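Local structure of coronin (Toxoplasma gondii, 4OZU) at residues S88-R92 / D369-S373; R92-A96 / I106-P110; S135-A141 / A178-G184. The protein probably binds actin filaments, as coronins generally do, this chain being its N-terminal WD40 beta-propeller domain, from an invasive apicomplexan parasite. All blocks are in the same frame, centred on the assembly; numbering follows the deposited sequence.

Interaction 1: residues S88-R92 / D369-S373; sequences SPFYR and DVEPS
The phenyl ring of F90 is sandwiched between two prolines. Over one face sits P372, whose CG is 3.8 Å from the centroid of the F90 ring, 12° off the ring normal, a CH-pi contact; the opposite face is taken by P89 CB of its own turn. At the rim, close to the ring plane, comes the backbone of V370. With chi1 at -46°, CG of F90 is turned away from its own carbonyl carbon, and CD1 comes within 3.4 Å of P372 N. The ring of Y91 has F90 CB over its centre, and its hydroxyl reaches P372, OH to CG 3.5 Å. P372 therefore rests on the F90 ring and meets the Y91 hydroxyl at the same CG. The segment 88-92 belongs to the loop between strands 82-87 and 94-99 of a propeller blade; S88 OG accepts from F90 N at 3.0 Å, an ST turn, and from Y91 N as well, making an ST motif. The segment 369-373 comes from the loop between strand 367-368 and helix 376-380, where E371 is drawn off to a salt bridge with R388. Between the two backbones a water bridges the carbonyls, donating to P89 O at 2.7 Å and to D369 O at 3.1 Å. Beside it, the branched side chain of V370 lies against the carbonyls of P89 and F90, its CG1 3.7 Å from P89 O.

Interaction 2: residues R92-A96 / I106-P110; sequences RDILA and IWQLP
D93 and Q108 meet where the hairpin of strands 94-99 and 104-108 opens out. Their side chains lie side by side and point the same way, and Q108 NE2 donates to D93 OD2 at 3.2 Å. The acceptor lies in the amide plane of Q108, but the donor comes down from above the carboxylate, 42° out of its plane. A chi1 of 53° places the D93 carboxylate between its own N and carbonyl carbon, beside Q108. A water also donates to D93 OD2, at 2.6 Å, and to L109 O, so D93 OD2 takes two bonds.

The backbone continues the ladder. D93 O accepts from L109 N at 2.7 Å, just beyond the last regular pair. L95 and W107 form the hydrogen-bonded pair: W107 N gives L95 O a nearly straight bond of 2.8 Å, and L95 N donates to W107 O at 3.1 Å. I94 with Q108 and A96 with I106 are the non-hydrogen-bonded pairs. The CA-H of I94 points at W107 O as well. Off the ladder, W107 NE1 is satisfied by T97 OG1.

Apolar groups fill in on both faces. I94, A96 and I106 share one face, with A96 CB 3.7 Å from I106 CD1. L95 and W107 point to the other, where L95 CD2 packs on W107 CB; L109, just past the strand, adds its CD1 against L95 CD2, and I75 touches all three. Since Q108 and water both donate to the D93 carboxylate, that charge is probably stabilised at the end of the hairpin, while the strand pairs themselves are held by backbone bonds and apolar contacts.

Interaction 3: residues S135-A141 / A178-G184; sequences SAEWNPA and AKWSWKG
Strands 133-138 and 175-180 are the first strands of two successive propeller blades, and here they run side by side in nearly the same direction without joining into one sheet. Their segment axes come no closer than 7.2 Å, so side chains fill the space between. W180 has a leading part. Its NE1 donates to E137 O at 2.9 Å; the oxygen lies in the indole plane, whereas the donor stands well above the carbonyl plane. N139 lies over one face of the same indole, with CA 3.8 Å from the centroid of the five-membered ring. The N139 side chain crosses the indole at about a right angle, its amide plane tilted 49° from the ring, and its ND2 donates to G184 O at 2.9 Å. With CG opposite the backbone N (chi1 -169°), this side chain reaches across to the turn at S181-G184, while OD1 turns back to A141 N in an Asx turn. P140 CD packs on W180 CB at 3.6 Å. At the other end, E137 and K179 both bend at chi2 and form a salt bridge, OE2 to NZ 2.8 Å. A water links E137 OE1 to W180 N, giving that backbone donor an acceptor. W180 also touches I145 and A147 of strand 145-150. Innermost strands and the loops after them packing blade to blade in this way are typical of the WD40 beta-propeller.

In the fold
Following the chain from the N terminus, strand 82-87 leads into the loop 88-92, the first half of interaction 1, and R92 passes straight on into interaction 2, which closes the short hairpin of strands 94-99 and 104-108. Interaction 3 opens afterwards and joins that blade's successor, starting at strand 133-138, to the next one, starting at 175-180. Interaction 1 closes much later, when the segment 369-373 returns to the loop 88-92, so its long loop holds interaction 3 within it, while interaction 2 starts from the same stretch. W138 links interaction 3 to both neighbours: its ring packs on I94, A96 and I106, and its CB meets P89. F90 also touches P140.

Interaction 1: residues S88-R92 / D369-S373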
loop_
_atom_site.group_PDB
_atom_site.type_symbol
_atom_site.label_atom_id
_atom_site.label_comp_id
_atom_site.label_asym_id
_atom_site.label_seq_id
_atom_site.Cartn_x
_atom_site.Cartn_y
_atom_site.Cartn_z
ATOM N N SER A 88 9.726 -3.127 3.991
ATOM C CA SER A 88 9.347 -3.869 5.184
ATOM C C SER A 88 8.651 -2.952 6.180
ATOM O O SER A 88 9.007 -1.783 6.299
ATOM C CB SER A 88 10.566 -4.490 5.851
ATOM O OG SER A 88 10.245 -4.937 7.156
ATOM N N PRO A 89 7.663 -3.479 6.909
ATOM C CA PRO A 89 7.042 -2.656 7.951
ATOM C C PRO A 89 7.945 -2.396 9.149
ATOM O O PRO A 89 7.626 -1.533 9.975
ATOM C CB PRO A 89 5.827 -3.494 8.392
ATOM C CG PRO A 89 5.656 -4.544 7.366
ATOM C CD PRO A 89 7.004 -4.785 6.774
ATOM N N PHE A 90 9.038 -3.147 9.260
ATOM C CA PHE A 90 9.840 -3.147 10.480
ATOM C C PHE A 90 11.286 -2.708 10.294
ATOM O O PHE A 90 11.838 -2.017 11.138
ATOM C CB PHE A 90 9.817 -4.541 11.085
ATOM C CG PHE A 90 8.446 -5.140 11.131
ATOM C CD1 PHE A 90 7.454 -4.568 11.913
ATOM C CD2 PHE A 90 8.144 -6.267 10.388
ATOM C CE1 PHE A 90 6.193 -5.112 11.946
ATOM C CE2 PHE A 90 6.878 -6.817 10.430
ATOM C CZ PHE A 90 5.908 -6.238 11.203
ATOM N N TYR A 91 11.886 -3.124 9.186
ATOM C CA TYR A 91 13.318 -2.969 8.972
ATOM C C TYR A 91 13.574 -1.945 7.882
ATOM O O TYR A 91 13.207 -2.143 6.722
ATOM C CB TYR A 91 13.925 -4.326 8.632
ATOM C CG TYR A 91 13.466 -5.382 9.612
ATOM C CD1 TYR A 91 13.625 -5.197 10.978
ATOM C CD2 TYR A 91 12.824 -6.533 9.183
ATOM C CE1 TYR A 91 13.188 -6.143 11.881
ATOM C CE2 TYR A 91 12.381 -7.485 10.083
ATOM C CZ TYR A 91 12.566 -7.286 11.427
ATOM O OH TYR A 91 12.123 -8.233 12.325
ATOM N N ARG A 92 14.188 -0.840 8.291
ATOM C CA ARG A 92 14.327 0.340 7.453
ATOM C C ARG A 92 15.091 0.098 6.158
ATOM O O ARG A 92 14.893 0.814 5.174
ATOM C CB ARG A 92 15.030 1.442 8.237
ATOM C CG ARG A 92 15.066 2.749 7.492
ATOM C CD ARG A 92 14.607 3.889 8.355
ATOM N NE ARG A 92 15.717 4.472 9.105
ATOM C CZ ARG A 92 15.792 4.532 10.432
ATOM N NH1 ARG A 92 14.822 4.050 11.202
ATOM N NH2 ARG A 92 16.852 5.089 11.000
ATOM N N ASP A 369 3.966 0.488 15.042
ATOM C CA ASP A 369 5.397 0.612 15.280
ATOM C C ASP A 369 6.216 -0.242 14.325
ATOM O O ASP A 369 5.684 -1.107 13.637
ATOM C CB ASP A 369 5.729 0.220 16.716
ATOM C CG ASP A 369 6.999 0.893 17.235
ATOM O OD1 ASP A 369 7.662 1.636 16.470
ATOM O OD2 ASP A 369 7.335 0.670 18.416
ATOM N N VAL A 370 7.520 0.002 14.306
ATOM C CA VAL A 370 8.427 -0.743 13.442
ATOM C C VAL A 370 8.985 -1.964 14.178
ATOM O O VAL A 370 10.150 -2.326 14.009
ATOM C CB VAL A 370 9.578 0.157 12.939
ATOM C CG1 VAL A 370 9.023 1.246 12.023
ATOM C CG2 VAL A 370 10.354 0.779 14.103
ATOM N N GLU A 371 8.134 -2.585 14.994
ATOM C CA GLU A 371 8.464 -3.819 15.709
ATOM C C GLU A 371 7.417 -4.873 15.401
ATOM O O GLU A 371 6.228 -4.621 15.584
ATOM C CB GLU A 371 8.501 -3.605 17.223
ATOM C CG GLU A 371 9.604 -2.747 17.754
ATOM C CD GLU A 371 9.489 -2.578 19.255
ATOM O OE1 GLU A 371 8.861 -3.441 19.906
ATOM O OE2 GLU A 371 10.008 -1.579 19.782
ATOM N N PRO A 372 7.834 -6.069 14.951
ATOM C CA PRO A 372 6.818 -7.109 14.754
ATOM C C PRO A 372 6.189 -7.582 16.064
ATOM O O PRO A 372 6.905 -7.726 17.047
ATOM C CB PRO A 372 7.597 -8.262 14.105
ATOM C CG PRO A 372 8.956 -7.729 13.789
ATOM C CD PRO A 372 9.193 -6.539 14.635
ATOM N N SER A 373 4.884 -7.852 16.074
ATOM C CA SER A 373 4.249 -8.342 17.296
ATOM C C SER A 373 4.513 -9.831 17.486
ATOM O O SER A 373 4.470 -10.338 18.609
ATOM C CB SER A 373 2.739 -8.083 17.287
ATOM O OG SER A 373 2.075 -8.923 16.363
HETATM O O HOH W 1 5.295 -0.458 10.670
#

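Interaction 2: residues R92-A96 / I106-P110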
loop_
_atom_site.group_PDB
_atom_site.type_symbol
_atom_site.label_atom_id
_atom_site.label_comp_id
_atom_site.label_asym_id
_atom_site.label_seq_id
_atom_site.Cartn_x
_atom_site.Cartn_y
_atom_site.Cartn_z
ATOM N N ARG A 92 14.188 -0.840 8.291
ATOM C CA ARG A 92 14.327 0.340 7.453
ATOM C C ARG A 92 15.091 0.098 6.158
ATOM O O ARG A 92 14.893 0.814 5.174
ATOM C CB ARG A 92 15.030 1.442 8.237
ATOM C CG ARG A 92 15.066 2.749 7.492
ATOM C CD ARG A 92 14.607 3.889 8.355
ATOM N NE ARG A 92 15.717 4.472 9.105
ATOM C CZ ARG A 92 15.792 4.532 10.432
ATOM N NH1 ARG A 92 14.822 4.050 11.202
ATOM N NH2 ARG A 92 16.852 5.089 11.000
ATOM N N ASP A 93 15.967 -0.902 6.171
ATOM C CA ASP A 93 16.863 -1.158 5.046
ATOM C C ASP A 93 16.371 -2.282 4.140
ATOM O O ASP A 93 17.040 -2.626 3.164
ATOM C CB ASP A 93 18.270 -1.488 5.560
ATOM C CG ASP A 93 18.280 -2.607 6.590
ATOM O OD1 ASP A 93 17.208 -2.940 7.147
ATOM O OD2 ASP A 93 19.377 -3.145 6.859
ATOM N N ILE A 94 15.207 -2.842 4.455
ATOM C CA ILE A 94 14.693 -4.009 3.743
ATOM C C ILE A 94 13.480 -3.670 2.886
ATOM O O ILE A 94 12.536 -3.023 3.335
ATOM C CB ILE A 94 14.310 -5.134 4.729
ATOM C CG1 ILE A 94 15.542 -5.597 5.515
ATOM C CG2 ILE A 94 13.665 -6.312 4.003
ATOM C CD1 ILE A 94 16.647 -6.205 4.665
ATOM N N LEU A 95 13.504 -4.124 1.643
ATOM C CA LEU A 95 12.345 -3.979 0.785
ATOM C C LEU A 95 12.250 -5.154 -0.164
ATOM O O LEU A 95 13.205 -5.924 -0.322
ATOM C CB LEU A 95 12.407 -2.665 0.001
ATOM C CG LEU A 95 13.552 -2.505 -1.003
ATOM C CD1 LEU A 95 13.151 -1.521 -2.079
ATOM C CD2 LEU A 95 14.838 -2.027 -0.323
ATOM N N ALA A 96 11.085 -5.277 -0.789
ATOM C CA ALA A 96 10.834 -6.331 -1.756
ATOM C C ALA A 96 10.323 -5.770 -3.076
ATOM O O ALA A 96 9.541 -4.828 -3.103
ATOM C CB ALA A 96 9.836 -7.321 -1.197
ATOM N N ILE A 106 14.250 -9.820 -2.414
ATOM C CA ILE A 106 14.354 -9.099 -1.149
ATOM C C ILE A 106 15.693 -8.377 -1.137
ATOM O O ILE A 106 16.736 -8.979 -1.390
ATOM C CB ILE A 106 14.253 -10.033 0.082
ATOM C CG1 ILE A 106 13.077 -11.008 -0.055
ATOM C CG2 ILE A 106 14.117 -9.214 1.355
ATOM C CD1 ILE A 106 11.744 -10.353 -0.306
ATOM N N TRP A 107 15.651 -7.085 -0.848
ATOM C CA TRP A 107 16.826 -6.232 -0.904
ATOM C C TRP A 107 17.193 -5.691 0.470
ATOM O O TRP A 107 16.313 -5.416 1.280
ATOM C CB TRP A 107 16.575 -5.066 -1.850
ATOM C CG TRP A 107 16.237 -5.471 -3.235
ATOM C CD1 TRP A 107 14.996 -5.528 -3.791
ATOM C CD2 TRP A 107 17.157 -5.864 -4.263
ATOM N NE1 TRP A 107 15.082 -5.930 -5.101
ATOM C CE2 TRP A 107 16.397 -6.145 -5.415
ATOM C CE3 TRP A 107 18.545 -6.006 -4.319
ATOM C CZ2 TRP A 107 16.979 -6.561 -6.607
ATOM C CZ3 TRP A 107 19.123 -6.416 -5.504
ATOM C CH2 TRP A 107 18.340 -6.690 -6.633
ATOM N N GLN A 108 18.491 -5.531 0.714
ATOM C CA GLN A 108 18.980 -4.877 1.923
ATOM C C GLN A 108 19.885 -3.705 1.569
ATOM O O GLN A 108 21.004 -3.893 1.081
ATOM C CB GLN A 108 19.732 -5.862 2.814
ATOM C CG GLN A 108 20.113 -5.280 4.167
ATOM C CD GLN A 108 20.688 -6.317 5.107
ATOM O OE1 GLN A 108 21.271 -7.310 4.674
ATOM N NE2 GLN A 108 20.522 -6.093 6.404
ATOM N N LEU A 109 19.401 -2.492 1.821
ATOM C CA LEU A 109 20.184 -1.283 1.561
ATOM C C LEU A 109 21.354 -1.160 2.532
ATOM O O LEU A 109 21.281 -1.649 3.660
ATOM C CB LEU A 109 19.293 -0.040 1.665
ATOM C CG LEU A 109 18.214 0.076 0.588
ATOM C CD1 LEU A 109 17.122 1.027 1.024
ATOM C CD2 LEU A 109 18.821 0.536 -0.728
ATOM N N PRO A 110 22.440 -0.495 2.106
ATOM C CA PRO A 110 23.561 -0.276 3.023
ATOM C C PRO A 110 23.182 0.691 4.134
ATOM O O PRO A 110 22.122 1.315 4.043
ATOM C CB PRO A 110 24.645 0.324 2.120
ATOM C CG PRO A 110 23.888 0.986 1.022
ATOM C CD PRO A 110 22.681 0.120 0.787
HETATM O O HOH W 2 21.671 -2.129 6.272
#

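Interaction 3: residues S135-A141 / A178-G184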
loop_
_atom_site.group_PDB
_atom_site.type_symbol
_atom_site.label_atom_id
_atom_site.label_comp_id
_atom_site.label_asym_id
_atom_site.label_seq_id
_atom_site.Cartn_x
_atom_site.Cartn_y
_atom_site.Cartn_z
ATOM N N SER A 135 2.327 -8.449 -7.276
ATOM C CA SER A 135 2.316 -7.850 -5.956
ATOM C C SER A 135 3.297 -8.543 -5.031
ATOM O O SER A 135 3.619 -9.710 -5.209
ATOM C CB SER A 135 0.908 -7.893 -5.359
ATOM O OG SER A 135 0.465 -9.225 -5.194
ATOM N N ALA A 136 3.779 -7.792 -4.048
ATOM C CA ALA A 136 4.630 -8.326 -3.003
ATOM C C ALA A 136 4.317 -7.529 -1.745
ATOM O O ALA A 136 4.715 -6.372 -1.626
ATOM C CB ALA A 136 6.092 -8.216 -3.372
ATOM N N GLU A 137 3.591 -8.156 -0.826
ATOM C CA GLU A 137 3.091 -7.477 0.367
ATOM C C GLU A 137 3.557 -8.150 1.654
ATOM O O GLU A 137 3.371 -9.357 1.857
ATOM C CB GLU A 137 1.563 -7.428 0.342
ATOM C CG GLU A 137 0.982 -6.515 -0.733
ATOM C CD GLU A 137 0.928 -5.052 -0.325
ATOM O OE1 GLU A 137 1.090 -4.745 0.874
ATOM O OE2 GLU A 137 0.714 -4.203 -1.217
ATOM N N TRP A 138 4.142 -7.344 2.529
ATOM C CA TRP A 138 4.628 -7.817 3.811
ATOM C C TRP A 138 3.510 -7.922 4.831
ATOM O O TRP A 138 2.667 -7.028 4.935
ATOM C CB TRP A 138 5.685 -6.867 4.368
ATOM C CG TRP A 138 6.917 -6.709 3.556
ATOM C CD1 TRP A 138 7.193 -5.714 2.661
ATOM C CD2 TRP A 138 8.077 -7.541 3.604
ATOM N NE1 TRP A 138 8.455 -5.886 2.137
ATOM C CE2 TRP A 138 9.016 -7.001 2.699
ATOM C CE3 TRP A 138 8.415 -8.693 4.321
ATOM C CZ2 TRP A 138 10.266 -7.571 2.496
ATOM C CZ3 TRP A 138 9.657 -9.266 4.107
ATOM C CH2 TRP A 138 10.567 -8.704 3.204
ATOM N N ASN A 139 3.542 -8.993 5.611
ATOM C CA ASN A 139 2.663 -9.128 6.755
ATOM C C ASN A 139 2.922 -7.983 7.734
ATOM O O ASN A 139 4.070 -7.721 8.081
ATOM C CB ASN A 139 2.884 -10.480 7.429
ATOM C CG ASN A 139 1.830 -10.789 8.464
ATOM O OD1 ASN A 139 1.687 -10.072 9.460
ATOM N ND2 ASN A 139 1.079 -11.857 8.234
ATOM N N PRO A 140 1.860 -7.292 8.176
ATOM C CA PRO A 140 2.047 -6.122 9.045
ATOM C C PRO A 140 2.350 -6.468 10.497
ATOM O O PRO A 140 2.688 -5.565 11.254
ATOM C CB PRO A 140 0.702 -5.400 8.943
ATOM C CG PRO A 140 -0.276 -6.489 8.693
ATOM C CD PRO A 140 0.441 -7.482 7.817
ATOM N N ALA A 141 2.241 -7.739 10.877
ATOM C CA ALA A 141 2.449 -8.136 12.269
ATOM C C ALA A 141 3.610 -9.104 12.448
ATOM O O ALA A 141 4.168 -9.205 13.541
ATOM C CB ALA A 141 1.186 -8.750 12.824
ATOM N N ALA A 178 -3.784 -7.698 -3.782
ATOM C CA ALA A 178 -3.637 -8.605 -2.654
ATOM C C ALA A 178 -3.157 -7.794 -1.461
ATOM O O ALA A 178 -2.165 -7.081 -1.560
ATOM C CB ALA A 178 -2.672 -9.732 -2.976
ATOM N N LYS A 179 -3.887 -7.877 -0.352
ATOM C CA LYS A 179 -3.593 -7.074 0.828
ATOM C C LYS A 179 -3.802 -7.887 2.103
ATOM O O LYS A 179 -4.684 -8.735 2.165
ATOM C CB LYS A 179 -4.479 -5.823 0.872
ATOM C CG LYS A 179 -4.247 -4.827 -0.249
ATOM C CD LYS A 179 -2.993 -4.003 -0.012
ATOM C CE LYS A 179 -2.693 -3.110 -1.203
ATOM N NZ LYS A 179 -1.435 -2.342 -1.016
ATOM N N TRP A 180 -2.982 -7.609 3.111
ATOM C CA TRP A 180 -3.080 -8.258 4.417
ATOM C C TRP A 180 -4.016 -7.535 5.391
ATOM O O TRP A 180 -4.022 -6.302 5.475
ATOM C CB TRP A 180 -1.718 -8.314 5.097
ATOM C CG TRP A 180 -0.712 -9.236 4.546
ATOM C CD1 TRP A 180 0.322 -8.928 3.707
ATOM C CD2 TRP A 180 -0.591 -10.622 4.846
ATOM N NE1 TRP A 180 1.070 -10.054 3.452
ATOM C CE2 TRP A 180 0.528 -11.107 4.144
ATOM C CE3 TRP A 180 -1.328 -11.507 5.636
ATOM C CZ2 TRP A 180 0.925 -12.438 4.214
ATOM C CZ3 TRP A 180 -0.936 -12.820 5.700
ATOM C CH2 TRP A 180 0.183 -13.277 4.996
ATOM N N SER A 181 -4.761 -8.317 6.164
ATOM C CA SER A 181 -5.450 -7.805 7.345
ATOM C C SER A 181 -4.458 -7.209 8.335
ATOM O O SER A 181 -3.346 -7.702 8.472
ATOM C CB SER A 181 -6.233 -8.932 8.021
ATOM O OG SER A 181 -6.701 -8.533 9.298
ATOM N N TRP A 182 -4.867 -6.164 9.053
ATOM C CA TRP A 182 -4.020 -5.611 10.101
ATOM C C TRP A 182 -3.846 -6.567 11.278
ATOM O O TRP A 182 -2.966 -6.380 12.116
ATOM C CB TRP A 182 -4.586 -4.275 10.570
ATOM C CG TRP A 182 -4.297 -3.221 9.573
ATOM C CD1 TRP A 182 -5.121 -2.784 8.579
ATOM C CD2 TRP A 182 -3.069 -2.496 9.428
ATOM N NE1 TRP A 182 -4.485 -1.820 7.831
ATOM C CE2 TRP A 182 -3.224 -1.629 8.331
ATOM C CE3 TRP A 182 -1.852 -2.499 10.119
ATOM C CZ2 TRP A 182 -2.217 -0.761 7.918
ATOM C CZ3 TRP A 182 -0.849 -1.637 9.702
ATOM C CH2 TRP A 182 -1.038 -0.786 8.612
ATOM N N LYS A 183 -4.679 -7.600 11.327
ATOM C CA LYS A 183 -4.527 -8.672 12.302
ATOM C C LYS A 183 -3.390 -9.611 11.899
ATOM O O LYS A 183 -2.856 -10.343 12.726
ATOM C CB LYS A 183 -5.839 -9.446 12.416
ATOM C CG LYS A 183 -5.855 -10.540 13.461
ATOM C CD LYS A 183 -7.276 -11.038 13.690
ATOM C CE LYS A 183 -7.316 -12.241 14.622
ATOM N NZ LYS A 183 -8.711 -12.704 14.862
ATOM N N GLY A 184 -3.047 -9.595 10.615
ATOM C CA GLY A 184 -1.952 -10.395 10.097
ATOM C C GLY A 184 -2.296 -11.846 9.804
ATOM O O GLY A 184 -1.409 -12.640 9.482
HETATM O O HOH W 3 -0.928 -5.710 2.736
#